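Protein interacting with HSP90 1 (Saccharomyces cerevisiae, PDB 4CGU) takes part in pre-rRNA processing and is required for the interaction of NOP58 with snoRNAs, the chain described here being its C-terminal CS domain. Local coordinates at residues P79-K84 against D109-S114; I121-I124 against L128-P131; I145-I148 against T153-I156. One frame throughout, in Å; residues are numbered along the deposited sequence. Where two conformers were deposited one is given.

Contact 1 of 3, residues P79-K84 against D109-S114; sequences PEYEVK and DRFSPS
Tyr81 reaches Asp109 with its hydroxyl. Tyr81 OH gives a short hydrogen bond of 2.5 Å to Asp109 OD1. Tyr81 has CG anti to its carbonyl carbon (chi1 -58°), which sends the ring out to the 109-111 loop. The hydroxyl comes from above the carboxylate plane, while OD1 lies at the edge of the tyrosine ring, near its plane. The two side chains approach from opposite directions. Phe111 closes in on the same end of Tyr81, with its CZ 4.0 Å from Tyr81 CE1. These two rings meet obliquely, their planes 45° apart. This is the tight part. The looser, solvent side is at partly exposed Pro79, whose CB stays 4.1 Å from Asp109 OD1. With an alanine at Tyr81, Asp109 OD1 would probably lose its hydroxyl donor and a gap would open beside Phe111. Asp109 has a second hold, since Asn101 ND2 bonds to its OD2. Tyr81 also packs on Ile99 and Asn101 of strand 95-101, and Phe111 sits edge-to-face with the ring of His147. The contact thus joins strand 81-87, at one edge of the four-stranded sheet, to the loop that runs from strand 95-101 to strand 114-116.

Contact 2 of 3, residues I121-I124 against L128-P131; sequences ILYI and LSIP
Leu122 and Ile130 hold each other by two backbone hydrogen bonds. Ile130 N gives to Leu122 O at 2.8 Å, and the bond is nearly straight, 176° at the hydrogen. Leu122 N gives to Ile130 O at 2.9 Å. A third bond runs from Ile124 N to Leu128 O, also 2.9 Å. Ile121 with Pro131 and Tyr123 with Ser129 are the non-hydrogen-bonded pairs of this antiparallel register. The two strands form a beta hairpin, part of the three-stranded sheet of the CS-domain beta sandwich. At its turn, Asn125 OD1 accepts a hydrogen bond from Leu128 N. Leu122 and Ile130 point to the buried face. Ile124 follows them inward, with CG1 anti to its carbonyl carbon (chi1 -61°), and this branch lies 4.0 Å from Ile130 CG1. Ile124 CB also rests 4.1 Å from Leu128 CB. Beyond them, Ile130 packs on Ile97 and Ile99, and Leu128 on Tyr81 and Val83. The other face carries Ile121, Tyr123, Ser129 and Pro131. Ser129 has two conformers; in the one described here its CB comes within 3.5 Å of Tyr123 CD1. Ile121 CG2 lies over one face of the Tyr123 ring, offset toward the rim. Ile121 CG1 stands 4.2 Å from Pro131 CB, at the exposed end of the hairpin. The hydroxyl of Tyr123 is hydrogen-bonded to Glu119 OE1.

Contact 3 of 3, residues I145-I148 against T153-I156; sequences IFHI and TLYI
Ile145 lies side by side with Ile156, both side chains pointing the same way. Their CG1 atoms are 3.9 Å apart. The CG2 branch of Ile145 also reaches Leu154, 3.9 Å from its CD2. Next, Phe146 pairs with Tyr155 through two backbone bonds. Phe146 N gives to Tyr155 O at 2.9 Å, and Tyr155 N returns to Phe146 O at 2.8 Å. Both bonds are nearly straight. The ring of Phe146 is met edge-to-face by an aromatic side chain of another protein's chain. His147 faces the same side as Ile145. Its CB touches Leu154 CD2 at 3.6 Å. With CG anti to the backbone N (chi1 179°), the ring is carried over toward the Thr153 carbonyl and Leu154. Its ND1 is hydrogen-bonded to an acidic side chain of the other protein. Ile148 ends the segment with two more backbone bonds. Its N bonds Thr153 O at 2.9 Å, and Thr153 N bonds Ile148 O at 3.0 Å. Ile148 CD1 leans across to Tyr155 CE1, 3.7 Å away. Thr153 keeps its own hydroxyl bonded to Glu151 O. These pairs build the beta hairpin of strands 144-148 and 153-157 in the four-stranded sheet. The hairpin is held by backbone bonds and apolar contacts. Its strand 144-148 also meets the other protein through backbone pairing, the Phe146 ring and His147 ND1, consistent with a role of this edge in binding it.

Overall arrangement
The three contacts touch one another within one beta sandwich, contact 1 at its surface. Contacts 1 and 2 have centres about 9 Å apart, as do contacts 1 and 3. Contacts 2 and 3 lie on opposite sides of the chain's centre, about 14 Å between centres. Phe111 of contact 1 bridges them: its CD1 is 3.6 Å from Ile124 CG2, and its CE2 is 3.6 Å from Leu154 CG. Contacts 2 and 3 also touch directly, Ile124 CD1 lying 3.8 Å from Ile156 CD1. Ser114 O probably accepts a hydrogen bond from Tyr123 N, 2.8 Å away. A chain of another protein extends both sheets, pairing antiparallel with Ser114 and parallel with residues 145-147.

Contact 1 of 3, residues P79-K84 against D109-S114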
loop_
_atom_site.group_PDB
_atom_site.type_symbol
_atom_site.label_atom_id
_atom_site.label_comp_id
_atom_site.label_asym_id
_atom_site.label_seq_id
_atom_site.Cartn_x
_atom_site.Cartn_y
_atom_site.Cartn_z
ATOM N N PRO B 79 -6.287 -11.471 26.407
ATOM C CA PRO B 79 -6.318 -10.010 26.296
ATOM C C PRO B 79 -7.741 -9.470 26.316
ATOM O O PRO B 79 -8.665 -10.132 25.858
ATOM C CB PRO B 79 -5.668 -9.751 24.931
ATOM C CG PRO B 79 -5.939 -10.986 24.151
ATOM C CD PRO B 79 -5.855 -12.111 25.151
ATOM N N GLU B 80 -7.907 -8.271 26.858
ATOM C CA GLU B 80 -9.195 -7.606 26.867
ATOM C C GLU B 80 -9.058 -6.290 26.117
ATOM O O GLU B 80 -8.681 -5.271 26.700
ATOM C CB GLU B 80 -9.643 -7.351 28.307
ATOM C CG GLU B 80 -11.002 -6.687 28.433
ATOM C CD GLU B 80 -11.426 -6.508 29.872
ATOM O OE1 GLU B 80 -10.708 -7.003 30.766
ATOM O OE2 GLU B 80 -12.476 -5.878 30.109
ATOM N N TYR B 81 -9.349 -6.314 24.820
ATOM C CA TYR B 81 -9.198 -5.122 23.989
ATOM C C TYR B 81 -10.406 -4.203 24.049
ATOM O O TYR B 81 -11.547 -4.658 24.047
ATOM C CB TYR B 81 -8.925 -5.496 22.530
ATOM C CG TYR B 81 -7.691 -6.346 22.321
ATOM C CD1 TYR B 81 -6.422 -5.847 22.591
ATOM C CD2 TYR B 81 -7.794 -7.648 21.845
ATOM C CE1 TYR B 81 -5.289 -6.624 22.392
ATOM C CE2 TYR B 81 -6.667 -8.431 21.647
ATOM C CZ TYR B 81 -5.419 -7.915 21.921
ATOM O OH TYR B 81 -4.304 -8.701 21.722
ATOM N N GLU B 82 -10.137 -2.905 24.099
ATOM C CA GLU B 82 -11.169 -1.893 23.978
ATOM C C GLU B 82 -10.746 -0.893 22.915
ATOM O O GLU B 82 -9.584 -0.476 22.859
ATOM C CB GLU B 82 -11.424 -1.204 25.316
ATOM C CG GLU B 82 -12.137 -2.106 26.314
ATOM C CD GLU B 82 -12.448 -1.411 27.621
ATOM O OE1 GLU B 82 -12.199 -0.194 27.721
ATOM O OE2 GLU B 82 -12.942 -2.086 28.546
ATOM N N VAL B 83 -11.699 -0.529 22.064
ATOM C CA VAL B 83 -11.425 0.295 20.903
ATOM C C VAL B 83 -12.084 1.665 21.012
ATOM O O VAL B 83 -13.241 1.785 21.428
ATOM C CB VAL B 83 -11.931 -0.396 19.625
ATOM C CG1 VAL B 83 -11.521 0.392 18.390
ATOM C CG2 VAL B 83 -11.411 -1.826 19.558
ATOM N N LYS B 84 -11.333 2.698 20.653
ATOM C CA LYS B 84 -11.886 4.037 20.509
ATOM C C LYS B 84 -11.579 4.526 19.107
ATOM O O LYS B 84 -10.566 4.156 18.525
ATOM C CB LYS B 84 -11.270 5.000 21.520
ATOM C CG LYS B 84 -11.562 4.666 22.970
ATOM C CD LYS B 84 -10.904 5.679 23.886
ATOM C CE LYS B 84 -11.241 5.424 25.344
ATOM N NZ LYS B 84 -10.540 6.388 26.236
ATOM N N ASP B 109 1.263 -8.852 23.565
ATOM C CA ASP B 109 0.343 -8.761 22.437
ATOM C C ASP B 109 1.009 -9.100 21.105
ATOM O O ASP B 109 1.989 -8.464 20.711
ATOM C CB ASP B 109 -0.263 -7.356 22.359
ATOM C CG ASP B 109 -1.441 -7.172 23.296
ATOM O OD1 ASP B 109 -2.379 -7.992 23.234
ATOM O OD2 ASP B 109 -1.427 -6.209 24.094
ATOM N N ARG B 110 0.470 -10.104 20.419
ATOM C CA ARG B 110 0.905 -10.428 19.066
ATOM C C ARG B 110 -0.051 -9.782 18.061
ATOM O O ARG B 110 -1.268 -9.943 18.156
ATOM C CB ARG B 110 0.957 -11.942 18.867
ATOM N N PHE B 111 0.505 -9.042 17.107
ATOM C CA PHE B 111 -0.300 -8.296 16.141
ATOM C C PHE B 111 0.206 -8.505 14.721
ATOM O O PHE B 111 1.330 -8.121 14.397
ATOM C CB PHE B 111 -0.240 -6.799 16.442
ATOM C CG PHE B 111 -0.982 -6.386 17.679
ATOM C CD1 PHE B 111 -2.253 -6.864 17.938
ATOM C CD2 PHE B 111 -0.408 -5.503 18.575
ATOM C CE1 PHE B 111 -2.934 -6.471 19.075
ATOM C CE2 PHE B 111 -1.082 -5.108 19.712
ATOM C CZ PHE B 111 -2.348 -5.591 19.961
ATOM N N SER B 112 -0.626 -9.095 13.872
ATOM C CA SER B 112 -0.310 -9.206 12.451
ATOM C C SER B 112 -1.459 -8.644 11.614
ATOM O O SER B 112 -2.199 -9.392 10.983
ATOM C CB SER B 112 -0.031 -10.665 12.074
ATOM O OG SER B 112 0.161 -10.807 10.679
ATOM N N PRO B 113 -1.611 -7.314 11.611
ATOM C CA PRO B 113 -2.775 -6.712 10.958
ATOM C C PRO B 113 -2.778 -6.899 9.448
ATOM O O PRO B 113 -1.726 -7.010 8.816
ATOM C CB PRO B 113 -2.646 -5.223 11.306
ATOM C CG PRO B 113 -1.727 -5.174 12.486
ATOM C CD PRO B 113 -0.772 -6.304 12.273
ATOM N N SER B 114 -3.975 -6.928 8.879
ATOM C CA SER B 114 -4.141 -7.035 7.440
ATOM C C SER B 114 -5.338 -6.198 7.006
ATOM O O SER B 114 -6.282 -6.030 7.758
ATOM C CB SER B 114 -4.344 -8.496 7.032
ATOM O OG SER B 114 -5.515 -9.018 7.632
#

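Contact 2 of 3, residues I121-I124 against L128-P131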
loop_
_atom_site.group_PDB
_atom_site.type_symbol
_atom_site.label_atom_id
_atom_site.label_comp_id
_atom_site.label_asym_id
_atom_site.label_seq_id
_atom_site.Cartn_x
_atom_site.Cartn_y
_atom_site.Cartn_z
ATOM N N ILE B 121 -12.139 -3.656 5.710
ATOM C CA ILE B 121 -11.968 -4.026 7.109
ATOM C C ILE B 121 -10.492 -4.202 7.437
ATOM O O ILE B 121 -9.762 -4.886 6.719
ATOM C CB ILE B 121 -12.675 -5.361 7.439
ATOM C CG1 ILE B 121 -14.195 -5.225 7.338
ATOM C CG2 ILE B 121 -12.282 -5.851 8.828
ATOM C CD1 ILE B 121 -14.929 -6.522 7.647
ATOM N N LEU B 122 -10.060 -3.580 8.528
ATOM C CA LEU B 122 -8.711 -3.766 9.026
ATOM C C LEU B 122 -8.715 -4.813 10.130
ATOM O O LEU B 122 -9.176 -4.559 11.232
ATOM C CB LEU B 122 -8.150 -2.449 9.562
ATOM C CG LEU B 122 -6.733 -2.545 10.135
ATOM C CD1 LEU B 122 -5.743 -3.005 9.071
ATOM C CD2 LEU B 122 -6.302 -1.215 10.718
ATOM N N TYR B 123 -8.210 -5.998 9.823
ATOM C CA TYR B 123 -8.101 -7.060 10.805
ATOM C C TYR B 123 -6.856 -6.822 11.626
ATOM O O TYR B 123 -5.817 -6.455 11.083
ATOM C CB TYR B 123 -8.052 -8.421 10.108
ATOM C CG TYR B 123 -9.358 -8.750 9.423
ATOM C CD1 TYR B 123 -10.391 -9.376 10.117
ATOM C CD2 TYR B 123 -9.571 -8.408 8.092
ATOM C CE1 TYR B 123 -11.598 -9.666 9.497
ATOM C CE2 TYR B 123 -10.769 -8.699 7.463
ATOM C CZ TYR B 123 -11.779 -9.324 8.170
ATOM O OH TYR B 123 -12.972 -9.603 7.543
ATOM N N ILE B 124 -6.970 -7.002 12.937
ATOM C CA ILE B 124 -5.859 -6.744 13.847
ATOM C C ILE B 124 -5.208 -8.052 14.279
ATOM O O ILE B 124 -3.995 -8.220 14.165
ATOM C CB ILE B 124 -6.322 -5.935 15.076
ATOM C CG1 ILE B 124 -6.886 -4.586 14.624
ATOM C CG2 ILE B 124 -5.171 -5.736 16.067
ATOM C CD1 ILE B 124 -5.878 -3.698 13.891
ATOM N N LEU B 128 -9.735 -9.573 16.863
ATOM C CA LEU B 128 -10.194 -8.209 16.621
ATOM C C LEU B 128 -10.173 -7.734 15.165
ATOM O O LEU B 128 -9.216 -7.973 14.431
ATOM C CB LEU B 128 -9.384 -7.254 17.501
ATOM C CG LEU B 128 -9.894 -5.830 17.706
ATOM C CD1 LEU B 128 -11.373 -5.823 18.026
ATOM C CD2 LEU B 128 -9.117 -5.189 18.836
ATOM N N SER B 129 -11.242 -7.053 14.763
ATOM C CA SER B 129 -11.327 -6.455 13.436
ATOM C C SER B 129 -12.039 -5.108 13.503
ATOM O O SER B 129 -13.053 -4.964 14.186
ATOM C CB SER B 129 -12.065 -7.381 12.470
ATOM O OG SER B 129 -13.453 -7.405 12.755
ATOM N N ILE B 130 -11.500 -4.126 12.791
ATOM C CA ILE B 130 -12.075 -2.793 12.751
ATOM C C ILE B 130 -12.553 -2.500 11.342
ATOM O O ILE B 130 -11.745 -2.199 10.455
ATOM C CB ILE B 130 -11.031 -1.717 13.098
ATOM C CG1 ILE B 130 -10.090 -2.203 14.201
ATOM C CG2 ILE B 130 -11.717 -0.401 13.478
ATOM C CD1 ILE B 130 -10.725 -2.251 15.560
ATOM N N PRO B 131 -13.865 -2.609 11.113
ATOM C CA PRO B 131 -14.387 -2.116 9.839
ATOM C C PRO B 131 -14.127 -0.621 9.783
ATOM O O PRO B 131 -14.221 0.039 10.812
ATOM C CB PRO B 131 -15.889 -2.389 9.947
ATOM C CG PRO B 131 -16.005 -3.495 10.941
ATOM C CD PRO B 131 -14.902 -3.254 11.932
#

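Contact 3 of 3, residues I145-I148 against T153-I156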
loop_
_atom_site.group_PDB
_atom_site.type_symbol
_atom_site.label_atom_id
_atom_site.label_comp_id
_atom_site.label_asym_id
_atom_site.label_seq_id
_atom_site.Cartn_x
_atom_site.Cartn_y
_atom_site.Cartn_z
ATOM N N ILE B 145 0.349 2.353 11.580
ATOM C CA ILE B 145 0.090 1.668 12.841
ATOM C C ILE B 145 1.311 1.699 13.761
ATOM O O ILE B 145 2.365 1.158 13.428
ATOM C CB ILE B 145 -0.309 0.198 12.608
ATOM C CG1 ILE B 145 -1.529 0.108 11.688
ATOM C CG2 ILE B 145 -0.587 -0.491 13.932
ATOM C CD1 ILE B 145 -2.009 -1.308 11.452
ATOM N N PHE B 146 1.153 2.332 14.921
ATOM C CA PHE B 146 2.204 2.410 15.928
ATOM C C PHE B 146 1.814 1.606 17.159
ATOM O O PHE B 146 0.666 1.627 17.591
ATOM C CB PHE B 146 2.445 3.858 16.351
ATOM C CG PHE B 146 2.781 4.777 15.216
ATOM C CD1 PHE B 146 4.078 4.867 14.741
ATOM C CD2 PHE B 146 1.799 5.556 14.627
ATOM C CE1 PHE B 146 4.389 5.715 13.697
ATOM C CE2 PHE B 146 2.104 6.407 13.588
ATOM C CZ PHE B 146 3.402 6.489 13.122
ATOM N N HIS B 147 2.774 0.901 17.736
ATOM C CA HIS B 147 2.501 0.146 18.948
ATOM C C HIS B 147 3.383 0.643 20.080
ATOM O O HIS B 147 4.608 0.654 19.965
ATOM C CB HIS B 147 2.711 -1.348 18.705
ATOM C CG HIS B 147 2.484 -2.200 19.914
ATOM N ND1 HIS B 147 3.392 -3.146 20.337
ATOM C CD2 HIS B 147 1.452 -2.251 20.790
ATOM C CE1 HIS B 147 2.929 -3.745 21.418
ATOM N NE2 HIS B 147 1.755 -3.220 21.715
ATOM N N ILE B 148 2.750 1.091 21.161
ATOM C CA ILE B 148 3.473 1.431 22.378
ATOM C C ILE B 148 3.251 0.336 23.421
ATOM O O ILE B 148 2.163 0.197 24.002
ATOM C CB ILE B 148 3.098 2.821 22.915
ATOM C CG1 ILE B 148 3.193 3.855 21.786
ATOM C CG2 ILE B 148 4.009 3.206 24.077
ATOM C CD1 ILE B 148 3.055 5.292 22.247
ATOM N N THR B 153 -0.769 -0.293 23.758
ATOM C CA THR B 153 -1.728 0.440 22.950
ATOM C C THR B 153 -1.295 0.484 21.490
ATOM O O THR B 153 -0.129 0.737 21.186
ATOM C CB THR B 153 -1.939 1.875 23.492
ATOM O OG1 THR B 153 -2.440 1.811 24.834
ATOM C CG2 THR B 153 -2.939 2.636 22.639
ATOM N N LEU B 154 -2.236 0.182 20.603
ATOM C CA LEU B 154 -2.077 0.392 19.170
ATOM C C LEU B 154 -2.735 1.708 18.784
ATOM O O LEU B 154 -3.882 1.963 19.158
ATOM C CB LEU B 154 -2.745 -0.731 18.377
ATOM C CG LEU B 154 -2.038 -2.060 18.129
ATOM C CD1 LEU B 154 -2.902 -2.930 17.216
ATOM C CD2 LEU B 154 -0.650 -1.863 17.540
ATOM N N TYR B 155 -1.993 2.537 18.052
ATOM C CA TYR B 155 -2.485 3.783 17.475
ATOM C C TYR B 155 -2.505 3.621 15.964
ATOM O O TYR B 155 -1.466 3.401 15.354
ATOM C CB TYR B 155 -1.537 4.942 17.805
ATOM C CG TYR B 155 -1.433 5.289 19.271
ATOM C CD1 TYR B 155 -0.632 4.546 20.130
ATOM C CD2 TYR B 155 -2.124 6.372 19.795
ATOM C CE1 TYR B 155 -0.534 4.869 21.477
ATOM C CE2 TYR B 155 -2.036 6.702 21.138
ATOM C CZ TYR B 155 -1.240 5.949 21.972
ATOM O OH TYR B 155 -1.151 6.281 23.305
ATOM N N ILE B 156 -3.678 3.748 15.356
ATOM C CA ILE B 156 -3.816 3.573 13.916
ATOM C C ILE B 156 -4.331 4.845 13.243
ATOM O O ILE B 156 -5.388 5.354 13.596
ATOM C CB ILE B 156 -4.768 2.409 13.604
ATOM C CG1 ILE B 156 -4.259 1.128 14.275
ATOM C CG2 ILE B 156 -4.926 2.236 12.101
ATOM C CD1 ILE B 156 -5.270 0.009 14.304
#